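PDB 6SEI: structure-specific endonuclease subunit SLX4 from Thielavia terrestris, which probably acts as the regulatory subunit of the SLX1-SLX4 endonuclease, which cuts branched DNA near junctions during repair and recombination. Local coordinates for residues B[25-30]-B[54-59]. Sequence-based numbering, arbitrary orientation.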
loop_
_atom_site.group_PDB
_atom_site.type_symbol
_atom_site.label_atom_id
_atom_site.label_comp_id
_atom_site.label_asym_id
_atom_site.label_seq_id
_atom_site.Cartn_x
_atom_site.Cartn_y
_atom_site.Cartn_z
ATOM N N GLN B 25 39.122 -0.373 24.384
ATOM C CA GLN B 25 39.912 -0.017 25.557
ATOM C C GLN B 25 41.340 0.349 25.172
ATOM O O GLN B 25 41.924 1.276 25.745
ATOM C CB GLN B 25 39.900 -1.161 26.566
ATOM C CG GLN B 25 39.936 -0.701 28.013
ATOM C CD GLN B 25 38.560 -0.311 28.542
ATOM O OE1 GLN B 25 37.922 0.621 28.041
ATOM N NE2 GLN B 25 38.095 -1.029 29.562
ATOM N N ALA B 26 41.913 -0.351 24.192
ATOM C CA ALA B 26 43.266 -0.031 23.750
ATOM C C ALA B 26 43.345 1.394 23.214
ATOM O O ALA B 26 44.228 2.170 23.603
ATOM C CB ALA B 26 43.726 -1.038 22.692
ATOM N N VAL B 27 42.420 1.756 22.321
ATOM C CA VAL B 27 42.393 3.106 21.765
ATOM C C VAL B 27 42.106 4.130 22.859
ATOM O O VAL B 27 42.801 5.143 22.987
ATOM C CB VAL B 27 41.350 3.193 20.633
ATOM C CG1 VAL B 27 41.262 4.608 20.088
ATOM C CG2 VAL B 27 41.672 2.204 19.524
ATOM N N VAL B 28 41.088 3.862 23.677
ATOM C CA VAL B 28 40.529 4.879 24.563
ATOM C C VAL B 28 41.482 5.225 25.706
ATOM O O VAL B 28 41.569 6.389 26.118
ATOM C CB VAL B 28 39.158 4.396 25.076
ATOM C CG1 VAL B 28 38.813 5.019 26.411
ATOM C CG2 VAL B 28 38.082 4.702 24.053
ATOM N N THR B 29 42.214 4.242 26.229
ATOM C CA THR B 29 43.020 4.437 27.427
ATOM C C THR B 29 44.466 4.821 27.133
ATOM O O THR B 29 45.245 5.009 28.074
ATOM C CB THR B 29 42.993 3.173 28.294
ATOM O OG1 THR B 29 43.640 2.100 27.601
ATOM C CG2 THR B 29 41.562 2.777 28.614
ATOM N N ALA B 30 44.850 4.936 25.867
ATOM C CA ALA B 30 46.187 5.408 25.556
ATOM C C ALA B 30 46.331 6.867 25.989
ATOM O O ALA B 30 45.351 7.619 25.992
ATOM C CB ALA B 30 46.472 5.270 24.064
ATOM N N GLU B 54 45.635 0.105 8.011
ATOM C CA GLU B 54 46.885 -0.592 8.294
ATOM C C GLU B 54 47.762 0.174 9.273
ATOM O O GLU B 54 48.646 -0.423 9.894
ATOM C CB GLU B 54 47.649 -0.857 6.995
ATOM C CG GLU B 54 46.827 -1.569 5.925
ATOM C CD GLU B 54 46.080 -0.603 5.022
ATOM O OE1 GLU B 54 46.010 0.600 5.359
ATOM O OE2 GLU B 54 45.565 -1.045 3.973
ATOM N N ASP B 55 47.534 1.478 9.430
ATOM C CA ASP B 55 48.255 2.253 10.433
ATOM C C ASP B 55 47.736 1.963 11.835
ATOM O O ASP B 55 48.513 1.635 12.737
ATOM C CB ASP B 55 48.148 3.743 10.117
ATOM C CG ASP B 55 49.026 4.153 8.959
ATOM O OD1 ASP B 55 49.873 3.335 8.540
ATOM O OD2 ASP B 55 48.873 5.289 8.468
ATOM N N LEU B 56 46.422 2.088 12.042
ATOM C CA LEU B 56 45.853 1.719 13.334
ATOM C C LEU B 56 46.016 0.227 13.596
ATOM O O LEU B 56 46.265 -0.186 14.736
ATOM C CB LEU B 56 44.377 2.116 13.400
ATOM C CG LEU B 56 43.662 1.711 14.694
ATOM C CD1 LEU B 56 44.205 2.498 15.879
ATOM C CD2 LEU B 56 42.156 1.878 14.574
ATOM N N THR B 57 45.880 -0.594 12.549
ATOM C CA THR B 57 46.079 -2.033 12.688
ATOM C C THR B 57 47.465 -2.342 13.239
ATOM O O THR B 57 47.609 -3.112 14.196
ATOM C CB THR B 57 45.872 -2.722 11.339
ATOM O OG1 THR B 57 44.661 -2.248 10.742
ATOM C CG2 THR B 57 45.797 -4.232 11.508
ATOM N N ALA B 58 48.500 -1.747 12.643
ATOM C CA ALA B 58 49.861 -1.985 13.110
ATOM C C ALA B 58 50.053 -1.483 14.536
ATOM O O ALA B 58 50.759 -2.112 15.333
ATOM C CB ALA B 58 50.861 -1.314 12.168
ATOM N N TRP B 59 49.421 -0.357 14.876
ATOM C CA TRP B 59 49.587 0.223 16.206
ATOM C C TRP B 59 48.995 -0.675 17.287
ATOM O O TRP B 59 49.562 -0.795 18.379
ATOM C CB TRP B 59 48.945 1.609 16.248
ATOM C CG TRP B 59 49.085 2.315 17.559
ATOM C CD1 TRP B 59 50.189 2.965 18.025
ATOM C CD2 TRP B 59 48.078 2.456 18.571
ATOM N NE1 TRP B 59 49.936 3.500 19.268
ATOM C CE2 TRP B 59 48.648 3.201 19.625
ATOM C CE3 TRP B 59 46.754 2.024 18.690
ATOM C CZ2 TRP B 59 47.939 3.524 20.780
ATOM C CZ3 TRP B 59 46.051 2.345 19.841
ATOM C CH2 TRP B 59 46.644 3.092 20.868
#
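W59 drives the six-membered edge of its indole against segment 25-30, at the C-terminal part of helix 12-29, and overlaps A30, whose CB lies in the ring plane 3.9 Å from CH2. The contact joins two helices of the small, mainly helical C-terminal piece of SLX4, whose Slx4 sequence family belongs to the helix-turn-helix clan. Their segment axes run nearly at right angles (92°) and come no closer than 12.1 Å, a separation that W59 spans with its whole indole. Its CB already points toward 25-30, and CG anti to the backbone N (chi1 -179°) carries the indole on in that direction. The ring edge meets backbone as well as methyl: V27 CA is 4.2 Å from W59 CZ3. Beyond the CZ3 edge V27 CG2 makes two looser apolar contacts, 4.4 Å from L56 CD1 and equally far from W59 CZ3. W41 of helix 41-46 meets the W59 ring with planes at about 55° and also touches L56, so a third helix joins the packing. An alanine in place of W59 would probably leave A30 CB without its partner in 54-59, V27 with L56 alone there, and W41 without its ring neighbour. R67 NH2 hydrogen-bonds both T29 OG1 and A26 O, and that same A26 O sits 3.8 Å from W59 CH2, near the plane of the ring.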